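Zinc finger (CCCH type) motif-containing protein (Toxoplasma gondii, PDB 7NJC) probably reads N6-methyladenosine marks in mRNA through its YTH domain, the part crystallised here with the bound methylated nucleoside. Local coordinates at residues K14-I19 against L57-A62; G34-S39 against S96-M101. All blocks are in the same frame, centred on the assembly; numbering follows the deposited sequence.

Contact 1. Residues K14-I19 against L57-A62. With TOE (2-[2-(2-methoxy-ethoxy)-ethoxy]-ethoxyl), chain C.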
ATOM      1  N   LYS A  14      -0.459  -0.199  15.284  1.00  9.79           N
ATOM      2  CA  LYS A  14      -0.134  -0.419  13.880  1.00  8.52           C
ATOM      3  C   LYS A  14      -1.357  -0.932  13.141  1.00  8.38           C
ATOM      4  O   LYS A  14      -2.061  -1.826  13.625  1.00 11.41           O
ATOM      5  CB  LYS A  14       0.996  -1.437  13.664  1.00 11.65           C
ATOM      6  CG  LYS A  14       2.343  -1.046  14.221  1.00 13.53           C
ATOM      7  CD  LYS A  14       3.419  -1.958  13.652  1.00 16.69           C
ATOM      8  CE  LYS A  14       4.747  -1.728  14.341  1.00 20.75           C
ATOM      9  NZ  LYS A  14       5.820  -2.559  13.740  1.00 23.98           N
ATOM     10  N   ARG A  15      -1.585  -0.383  11.947  1.00  7.92           N
ATOM     11  CA  ARG A  15      -2.625  -0.860  11.048  1.00  7.62           C
ATOM     12  C   ARG A  15      -2.020  -1.057   9.671  1.00  6.49           C
ATOM     13  O   ARG A  15      -1.025  -0.414   9.319  1.00  6.97           O
ATOM     14  CB  ARG A  15      -3.802   0.108  10.998  1.00  9.14           C
ATOM     15  CG  ARG A  15      -4.594   0.068  12.303  1.00  9.87           C
ATOM     16  CD  ARG A  15      -5.686   1.122  12.360  1.00 11.00           C
ATOM     17  NE  ARG A  15      -6.750   0.894  11.387  1.00 11.94           N
ATOM     18  CZ  ARG A  15      -7.778   1.717  11.228  1.00 13.46           C
ATOM     19  NH1 ARG A  15      -7.872   2.805  11.983  1.00 13.75           N
ATOM     20  NH2 ARG A  15      -8.704   1.456  10.314  1.00 14.21           N
ATOM     21  N   PHE A  16      -2.623  -1.961   8.906  1.00  6.62           N
ATOM     22  CA  PHE A  16      -2.032  -2.449   7.666  1.00  5.76           C
ATOM     23  C   PHE A  16      -3.088  -2.452   6.575  1.00  6.06           C
ATOM     24  O   PHE A  16      -4.158  -3.042   6.753  1.00  6.83           O
ATOM     25  CB  PHE A  16      -1.518  -3.889   7.846  1.00  6.47           C
ATOM     26  CG  PHE A  16      -0.513  -4.055   8.964  1.00  6.96           C
ATOM     27  CD1 PHE A  16      -0.923  -4.207  10.291  1.00  7.78           C
ATOM     28  CD2 PHE A  16       0.844  -4.083   8.681  1.00  6.74           C
ATOM     29  CE1 PHE A  16       0.006  -4.370  11.306  1.00  7.78           C
ATOM     30  CE2 PHE A  16       1.775  -4.240   9.690  1.00  7.66           C
ATOM     31  CZ  PHE A  16       1.361  -4.389  11.004  1.00  7.20           C
ATOM     32  N   PHE A  17      -2.772  -1.830   5.433  1.00  5.57           N
ATOM     33  CA  PHE A  17      -3.698  -1.727   4.313  1.00  5.69           C
ATOM     34  C   PHE A  17      -3.030  -2.203   3.038  1.00  5.26           C
ATOM     35  O   PHE A  17      -1.857  -1.908   2.792  1.00  6.61           O
ATOM     36  CB  PHE A  17      -4.153  -0.288   4.114  1.00  6.42           C
ATOM     37  CG  PHE A  17      -4.902   0.268   5.291  1.00  7.07           C
ATOM     38  CD1 PHE A  17      -4.215   0.847   6.354  1.00  7.41           C
ATOM     39  CD2 PHE A  17      -6.287   0.187   5.347  1.00  7.15           C
ATOM     40  CE1 PHE A  17      -4.903   1.356   7.460  1.00  8.35           C
ATOM     41  CE2 PHE A  17      -6.980   0.695   6.433  1.00  7.81           C
ATOM     42  CZ  PHE A  17      -6.283   1.272   7.497  1.00  8.12           C
ATOM     43  N   ILE A  18      -3.786  -2.916   2.218  1.00  5.94           N
ATOM     44  CA  ILE A  18      -3.320  -3.318   0.901  1.00  6.54           C
ATOM     45  C   ILE A  18      -3.609  -2.184  -0.067  1.00  6.40           C
ATOM     46  O   ILE A  18      -4.714  -1.621  -0.073  1.00  7.42           O
ATOM     47  CB  ILE A  18      -3.992  -4.625   0.460  1.00  8.95           C
ATOM     48  CG1 ILE A  18      -3.518  -5.758   1.380  1.00 12.26           C
ATOM     49  CG2 ILE A  18      -3.631  -4.946  -0.985  1.00  9.92           C
ATOM     50  CD1 ILE A  18      -4.245  -7.040   1.193  1.00 16.59           C
ATOM     51  N   ILE A  19      -2.594  -1.811  -0.843  1.00  5.74           N
ATOM     52  CA  ILE A  19      -2.691  -0.777  -1.865  1.00  6.43           C
ATOM     53  C   ILE A  19      -2.562  -1.460  -3.217  1.00  6.68           C
ATOM     54  O   ILE A  19      -1.624  -2.238  -3.434  1.00  8.80           O
ATOM     55  CB  ILE A  19      -1.583   0.276  -1.683  1.00  7.93           C
ATOM     56  CG1 ILE A  19      -1.800   1.064  -0.383  1.00  9.00           C
ATOM     57  CG2 ILE A  19      -1.468   1.170  -2.938  1.00  9.17           C
ATOM     58  CD1 ILE A  19      -3.107   1.872  -0.326  1.00 10.01           C
ATOM     59  N   LEU A  57       0.781   1.141   7.806  1.00  5.44           N
ATOM     60  CA  LEU A  57       1.617   0.447   6.836  1.00  5.67           C
ATOM     61  C   LEU A  57       0.814   0.158   5.573  1.00  5.41           C
ATOM     62  O   LEU A  57      -0.354  -0.249   5.637  1.00  5.74           O
ATOM     63  CB  LEU A  57       2.164  -0.868   7.404  1.00  7.13           C
ATOM     64  CG  LEU A  57       3.224  -0.779   8.503  1.00  8.74           C
ATOM     65  CD1 LEU A  57       4.236   0.320   8.198  1.00 10.85           C
ATOM     66  CD2 LEU A  57       2.566  -0.584   9.865  1.00 10.51           C
ATOM     67  N   LEU A  58       1.456   0.357   4.429  1.00  5.42           N
ATOM     68  CA  LEU A  58       0.832   0.201   3.124  1.00  5.75           C
ATOM     69  C   LEU A  58       1.562  -0.915   2.400  1.00  5.38           C
ATOM     70  O   LEU A  58       2.786  -0.864   2.265  1.00  7.01           O
ATOM     71  CB  LEU A  58       0.935   1.502   2.323  1.00  7.01           C
ATOM     72  CG  LEU A  58       0.351   2.739   3.022  1.00  8.31           C
ATOM     73  CD1 LEU A  58       0.568   3.971   2.172  1.00 11.14           C
ATOM     74  CD2 LEU A  58      -1.126   2.545   3.337  1.00  9.62           C
ATOM     75  N   LEU A  59       0.815  -1.919   1.949  1.00  5.13           N
ATOM     76  CA  LEU A  59       1.392  -3.119   1.351  1.00  5.61           C
ATOM     77  C   LEU A  59       1.016  -3.080  -0.117  1.00  5.46           C
ATOM     78  O   LEU A  59      -0.158  -3.248  -0.454  1.00  5.25           O
ATOM     79  CB  LEU A  59       0.838  -4.369   2.031  1.00  7.25           C
ATOM     80  CG  LEU A  59       1.413  -4.692   3.417  1.00  9.33           C
ATOM     81  CD1 LEU A  59       1.037  -3.676   4.483  1.00 10.09           C
ATOM     82  CD2 LEU A  59       0.932  -6.079   3.812  1.00 11.20           C
ATOM     83  N   PHE A  60       2.010  -2.862  -0.983  1.00  5.45           N
ATOM     84  CA  PHE A  60       1.762  -2.494  -2.374  1.00  5.97           C
ATOM     85  C   PHE A  60       1.701  -3.720  -3.270  1.00  6.75           C
ATOM     86  O   PHE A  60       2.615  -4.547  -3.256  1.00  7.28           O
ATOM     87  CB  PHE A  60       2.873  -1.575  -2.888  1.00  6.67           C
ATOM     88  CG  PHE A  60       2.851  -0.214  -2.288  1.00  7.60           C
ATOM     89  CD1 PHE A  60       3.570   0.055  -1.141  1.00  9.94           C
ATOM     90  CD2 PHE A  60       2.126   0.803  -2.884  1.00  9.37           C
ATOM     91  CE1 PHE A  60       3.558   1.318  -0.583  1.00 11.76           C
ATOM     92  CE2 PHE A  60       2.107   2.071  -2.330  1.00 11.02           C
ATOM     93  CZ  PHE A  60       2.827   2.334  -1.183  1.00 10.35           C
ATOM     94  N   SER A  61       0.650  -3.797  -4.087  1.00  6.82           N
ATOM     95  CA  SER A  61       0.446  -4.896  -5.030  1.00  7.93           C
ATOM     96  C   SER A  61      -0.140  -4.340  -6.322  1.00  7.74           C
ATOM     97  O   SER A  61      -1.315  -3.947  -6.354  1.00  9.69           O
ATOM     98  CB  SER A  61      -0.497  -5.936  -4.430  1.00  8.57           C
ATOM     99  OG  SER A  61      -0.882  -6.896  -5.404  1.00  9.00           O
ATOM    100  N   ALA A  62       0.653  -4.338  -7.393  1.00 10.02           N
ATOM    101  CA  ALA A  62       0.144  -3.905  -8.687  1.00 10.09           C
ATOM    102  C   ALA A  62      -0.886  -4.897  -9.216  1.00 10.59           C
ATOM    103  O   ALA A  62      -0.756  -6.114  -9.033  1.00 11.35           O
ATOM    104  CB  ALA A  62       1.288  -3.769  -9.691  1.00 12.45           C
TER
HETATM  105  O2' TOE C 600       5.369  -5.749  13.320  1.00 43.23           O
HETATM  106  CA' TOE C 600       6.360  -6.008  12.363  1.00 38.17           C
HETATM  107  CB' TOE C 600       6.013  -5.265  11.076  1.00 35.38           C
HETATM  108  OC' TOE C 600       6.211  -3.892  11.275  1.00 35.98           O
HETATM  109  CD' TOE C 600       6.117  -3.127  10.107  1.00 30.27           C
HETATM  110  CE' TOE C 600       7.038  -1.911  10.197  1.00 29.11           C
HETATM  111  OF' TOE C 600       6.591  -1.059  11.210  1.00 27.40           O
HETATM  112  CG' TOE C 600       7.070   0.253  11.105  1.00 31.94           C
HETATM  113  CH' TOE C 600       7.989   0.570  12.284  1.00 32.33           C
HETATM  114  OI' TOE C 600       7.416   0.121  13.476  1.00 31.02           O
HETATM  115  CK' TOE C 600       8.204   0.365  14.608  1.00 33.56           C
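A parallel strand pair in the mixed sheet of the YTH domain, near the centre of the fold, is formed by Phe-16 to Ile-19 lying in register beside Leu-57 to Phe-60, reached after the chain has passed through helix 24-33, the short strand 35-36 and helix 40-52. Five backbone hydrogen bonds run down the seam, alternating in direction: Leu-57 N to Arg-15 O at 2.8 Å, Phe-17 N to Leu-57 O, Leu-59 N to Phe-17 O, Ile-19 N to Leu-59 O, and Ser-61 N to Ile-19 O. Four approach the acceptor nearly head-on, whereas Ile-19 N reaches Leu-59 O from above the carbonyl plane, 39° out of it.

On the face bearing Phe-16, Leu-57, Ile-18 and Leu-59, Phe-16 and Leu-59 pack against helix 137-148, while Ile-18 meets Leu-126 and Ser-129. Phe-16 and Leu-57 lie side by side; Leu-57 CD2 sits off-centre over the Phe-16 ring, 4.2 Å from its centroid, a CH-pi contact, while Leu-59 CD1 meets the ring edge at Phe-16 CD2. At the margin of this face, the extended chain of Lys-14 passes Leu-57 CD2 and carries its ammonium into the curl of a bound polyether. Four oxygens of the polyether, three ether and one terminal, receive hydrogen bonds from Lys-14 NZ, the shortest to TOE OC' at 2.8 Å, resembling a crown ether round a cation.

On the face of Phe-17, Leu-58, Ile-19 and Phe-60, the two branches of Ile-19 divide the work. With Ile-19 CG1 beside the backbone N (chi1 -67°), that branch reaches Leu-58 CB at 3.9 Å. The other turns toward the neighbouring aromatic ring, bringing Ile-19 CG2 to 3.6 Å from Phe-60 CD2.

Contact 2. Residues G34-S39 against S96-M101. With 6MD (N-methyladenosine), chain D.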
ATOM      1  N   GLY A  34       8.658   9.090  -3.089  1.00  7.14           N
ATOM      2  CA  GLY A  34       8.114   8.928  -1.754  1.00  6.85           C
ATOM      3  C   GLY A  34       6.716   9.492  -1.598  1.00  6.26           C
ATOM      4  O   GLY A  34       6.433  10.239  -0.655  1.00  7.51           O
ATOM      5  N   VAL A  35       5.816   9.100  -2.500  1.00  6.75           N
ATOM      6  CA  VAL A  35       4.500   9.721  -2.593  1.00  6.68           C
ATOM      7  C   VAL A  35       3.491   8.674  -3.041  1.00  6.54           C
ATOM      8  O   VAL A  35       3.822   7.738  -3.776  1.00  6.37           O
ATOM      9  CB  VAL A  35       4.549  10.933  -3.560  1.00  8.56           C
ATOM     10  CG1 VAL A  35       4.917  10.494  -4.972  1.00  9.10           C
ATOM     11  CG2 VAL A  35       3.231  11.706  -3.548  1.00  8.97           C
ATOM     12  N   TRP A  36       2.250   8.835  -2.576  1.00  6.31           N
ATOM     13  CA  TRP A  36       1.141   8.021  -3.059  1.00  6.84           C
ATOM     14  C   TRP A  36      -0.125   8.870  -3.049  1.00  6.85           C
ATOM     15  O   TRP A  36      -0.156   9.972  -2.492  1.00  8.39           O
ATOM     16  CB  TRP A  36       0.980   6.726  -2.235  1.00  6.87           C
ATOM     17  CG  TRP A  36       0.077   5.745  -2.900  1.00  6.53           C
ATOM     18  CD1 TRP A  36      -1.154   5.323  -2.470  1.00  7.28           C
ATOM     19  CD2 TRP A  36       0.314   5.089  -4.149  1.00  6.66           C
ATOM     20  NE1 TRP A  36      -1.694   4.430  -3.373  1.00  7.49           N
ATOM     21  CE2 TRP A  36      -0.809   4.262  -4.409  1.00  7.43           C
ATOM     22  CE3 TRP A  36       1.376   5.102  -5.066  1.00  6.88           C
ATOM     23  CZ2 TRP A  36      -0.908   3.472  -5.556  1.00  8.54           C
ATOM     24  CZ3 TRP A  36       1.279   4.322  -6.199  1.00  8.35           C
ATOM     25  CH2 TRP A  36       0.148   3.509  -6.435  1.00  9.31           C
ATOM     26  N   ALA A  37      -1.157   8.372  -3.723  1.00  7.12           N
ATOM     27  CA  ALA A  37      -2.504   8.913  -3.623  1.00  7.05           C
ATOM     28  C   ALA A  37      -3.463   7.775  -3.919  1.00  7.13           C
ATOM     29  O   ALA A  37      -3.119   6.835  -4.634  1.00  8.72           O
ATOM     30  CB  ALA A  37      -2.760  10.050  -4.625  1.00  8.04           C
ATOM     31  N   THR A  38      -4.666   7.863  -3.365  1.00  7.67           N
ATOM     32  CA  THR A  38      -5.653   6.812  -3.532  1.00  8.74           C
ATOM     33  C   THR A  38      -6.995   7.446  -3.881  1.00  8.79           C
ATOM     34  O   THR A  38      -7.106   8.669  -4.003  1.00  9.50           O
ATOM     35  CB  THR A  38      -5.678   5.901  -2.293  1.00  9.27           C
ATOM     36  OG1 THR A  38      -6.518   4.768  -2.532  1.00 10.63           O
ATOM     37  CG2 THR A  38      -6.146   6.659  -1.054  1.00  9.47           C
ATOM     38  N   SER A  39      -8.010   6.606  -4.081  1.00  9.51           N
ATOM     39  CA  SER A  39      -9.356   7.100  -4.342  1.00 11.17           C
ATOM     40  C   SER A  39      -9.807   8.018  -3.208  1.00 12.21           C
ATOM     41  O   SER A  39      -9.313   7.948  -2.079  1.00 10.82           O
ATOM     42  CB  SER A  39     -10.335   5.934  -4.450  1.00 13.74           C
ATOM     43  OG  SER A  39     -10.438   5.256  -3.207  1.00 17.65           O
ATOM     44  N   SER A  96      -5.746  13.905  -2.665  1.00 12.28           N
ATOM     45  CA  SER A  96      -4.474  14.605  -2.754  1.00 12.73           C
ATOM     46  C   SER A  96      -3.324  13.674  -2.382  1.00  9.82           C
ATOM     47  O   SER A  96      -3.500  12.660  -1.706  1.00 10.54           O
ATOM     48  CB  SER A  96      -4.464  15.834  -1.847  1.00 15.43           C
ATOM     49  OG  SER A  96      -5.341  16.828  -2.348  1.00 20.67           O
ATOM     50  N   ASN A  97      -2.127  14.040  -2.825  1.00  9.40           N
ATOM     51  CA  ASN A  97      -0.956  13.200  -2.608  1.00  8.49           C
ATOM     52  C   ASN A  97      -0.491  13.259  -1.163  1.00  8.66           C
ATOM     53  O   ASN A  97      -0.613  14.283  -0.487  1.00  9.37           O
ATOM     54  CB  ASN A  97       0.174  13.660  -3.523  1.00  9.16           C
ATOM     55  CG  ASN A  97      -0.210  13.539  -4.970  1.00  9.54           C
ATOM     56  OD1 ASN A  97      -1.012  12.667  -5.320  1.00 10.03           O
ATOM     57  ND2 ASN A  97       0.350  14.391  -5.819  1.00 10.75           N
ATOM     58  N   PHE A  98       0.058  12.144  -0.687  1.00  7.20           N
ATOM     59  CA  PHE A  98       0.661  12.109   0.638  1.00  6.99           C
ATOM     60  C   PHE A  98       2.011  11.406   0.574  1.00  7.21           C
ATOM     61  O   PHE A  98       2.301  10.653  -0.359  1.00  6.87           O
ATOM     62  CB  PHE A  98      -0.267  11.466   1.675  1.00  7.50           C
ATOM     63  CG  PHE A  98      -0.723  10.066   1.315  1.00  7.17           C
ATOM     64  CD1 PHE A  98      -1.912   9.859   0.630  1.00  8.18           C
ATOM     65  CD2 PHE A  98       0.021   8.951   1.703  1.00  7.56           C
ATOM     66  CE1 PHE A  98      -2.352   8.569   0.317  1.00  8.38           C
ATOM     67  CE2 PHE A  98      -0.417   7.658   1.393  1.00  7.80           C
ATOM     68  CZ  PHE A  98      -1.604   7.475   0.699  1.00  8.05           C
ATOM     69  N   ARG A  99       2.845  11.678   1.575  1.00  7.37           N
ATOM     70  CA  ARG A  99       4.178  11.093   1.608  1.00  7.49           C
ATOM     71  C   ARG A  99       4.122   9.651   2.102  1.00  7.74           C
ATOM     72  O   ARG A  99       3.356   9.314   3.015  1.00  7.49           O
ATOM     73  CB  ARG A  99       5.103  11.926   2.501  1.00  8.91           C
ATOM     74  CG  ARG A  99       5.397  13.311   1.934  1.00 11.00           C
ATOM     75  CD  ARG A  99       6.487  14.033   2.717  1.00 16.37           C
ATOM     76  NE  ARG A  99       6.659  15.405   2.248  1.00 21.79           N
ATOM     77  CZ  ARG A  99       7.373  15.749   1.179  1.00 25.41           C
ATOM     78  NH1 ARG A  99       7.988  14.822   0.458  1.00 29.57           N
ATOM     79  NH2 ARG A  99       7.476  17.026   0.828  1.00 28.27           N
ATOM     80  N   VAL A 100       4.937   8.800   1.484  1.00  6.84           N
ATOM     81  CA  VAL A 100       5.122   7.415   1.911  1.00  7.30           C
ATOM     82  C   VAL A 100       6.617   7.131   1.907  1.00  7.49           C
ATOM     83  O   VAL A 100       7.346   7.599   1.025  1.00  9.39           O
ATOM     84  CB  VAL A 100       4.387   6.428   0.974  1.00  9.44           C
ATOM     85  CG1 VAL A 100       4.679   4.976   1.354  1.00 12.80           C
ATOM     86  CG2 VAL A 100       2.891   6.686   0.994  1.00  9.07           C
ATOM     87  N   MET A 101       7.083   6.382   2.905  1.00  6.92           N
ATOM     88  CA  MET A 101       8.462   5.908   2.952  1.00  7.93           C
ATOM     89  C   MET A 101       8.412   4.409   2.696  1.00  7.28           C
ATOM     90  O   MET A 101       7.895   3.659   3.532  1.00  8.20           O
ATOM     91  CB  MET A 101       9.070   6.204   4.323  1.00 10.08           C
ATOM     92  CG  MET A 101      10.441   5.585   4.536  1.00 12.44           C
ATOM     93  SD  MET A 101      11.132   6.048   6.134  1.00 23.60           S
ATOM     94  CE  MET A 101       9.915   5.409   7.281  1.00 27.62           C
TER
HETATM   95  O5' 6MD D 101     -10.654   1.917  -9.514  1.00 31.17           O
HETATM   96  C5' 6MD D 101      -9.974   1.190  -8.487  1.00 20.52           C
HETATM   97  C4' 6MD D 101      -8.560   0.873  -8.906  1.00 14.55           C
HETATM   98  O4' 6MD D 101      -7.741   2.053  -8.826  1.00 15.68           O
HETATM   99  C3' 6MD D 101      -7.804  -0.135  -8.115  1.00 14.06           C
HETATM  100  O3' 6MD D 101      -8.177  -1.468  -8.169  1.00 15.23           O
HETATM  101  C2' 6MD D 101      -6.388   0.205  -8.329  1.00 13.54           C
HETATM  102  O2' 6MD D 101      -5.445  -0.699  -8.789  1.00 15.99           O
HETATM  103  C1' 6MD D 101      -6.384   1.650  -8.782  1.00 13.24           C
HETATM  104  N9  6MD D 101      -5.642   2.648  -8.009  1.00 12.28           N
HETATM  105  C8  6MD D 101      -5.986   3.146  -6.901  1.00 11.86           C
HETATM  106  N7  6MD D 101      -5.076   4.126  -6.612  1.00 10.93           N
HETATM  107  C5  6MD D 101      -4.189   4.180  -7.670  1.00 11.31           C
HETATM  108  C6  6MD D 101      -3.019   4.944  -8.028  1.00 11.27           C
HETATM  109  N6  6MD D 101      -2.477   6.004  -7.139  1.00 10.59           N
HETATM  110  N1  6MD D 101      -2.399   4.712  -9.181  1.00 10.65           N
HETATM  111  C2  6MD D 101      -2.851   3.755 -10.029  1.00 11.87           C
HETATM  112  N3  6MD D 101      -3.936   3.013  -9.724  1.00 12.08           N
HETATM  113  C4  6MD D 101      -4.628   3.199  -8.576  1.00 11.55           C
HETATM  114  CZ  6MD D 101      -1.428   6.828  -7.637  1.00 11.56           C
HETATM  115  O   HOH W   1       8.116  12.094   0.459  1.00 29.72           O
HETATM  116  O   HOH W   2      -4.928  10.253  -1.653  1.00  9.82           O
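Residues 34-36 run antiparallel to 98-100, with Trp-36 and Phe-98 as a hydrogen-bonded pair, joined by Trp-36 N to Phe-98 O and Phe-98 N to Trp-36 O, and Val-35 and Arg-99 as the non-hydrogen-bonded pair. A third bond, Val-100 N to Gly-34 O at 3.0 Å, is less regular, since the donor stands 65° out of the carbonyl plane. Gly-34 O is gripped a second time by a water that passes the link on to Arg-99 NH1. Gly-34, the first residue past helix 24-33, has positive phi and leads the chain into this short edge strand.

Phe-98 takes the crowded position between backbone N and carbonyl carbon (chi1 56°), which folds its ring back over the opposite strand: Trp-36 O lies over one face, toward its rim, 3.6 Å above the plane, and Phe-98 CZ touches the edge of the indole at Trp-36 CD1, 3.9 Å away. Trp-36 CB also rests on Val-100 CG2.

Trp-36 and Ala-37 form one wall of the methyladenosine pocket, consistent with the aromatic cage of YTH domains. The indole of Trp-36 presents a face to the methylated amine, 6MD N6 being 3.4 Å from Trp-36 CZ2, and Trp-87 meets the indole edge-to-face. The same nitrogen donates to Ala-37 O at 2.7 Å, so the amine is held by a backbone carbonyl and lies against the indole face, toward its rim. On the Asn-97 side, Ala-37 CB lies against Asn-97 OD1, which accepts hydrogen bonds from Trp-87 NE1 and Gln-91 NE2, and Val-35 CG2 packs on Asn-97 CB at 3.6 Å.

How the contacts relate
Both contacts belong to one mixed sheet of the YTH domain, their centres about 12 Å apart: contact 1 joins strands 53-62 and 14-21 near the centre of the folded chain, contact 2 joins strand 98-109 to strand 35-36 at one edge of the sheet. Strand 67-74 lies between the two pairs in the sheet order. Their segments alternate along the sequence, 14-19, 34-39, 57-62, 96-101, so neither pairing is local. They meet through side chains, with Ile-19 CG2 3.3 Å from Trp-36 NE1 and Leu-58 CD1 3.8 Å from Val-100 CG2. Ile-19 and Phe-60, the latter edge-to-face, thus lie on the side of the indole away from the methylated base.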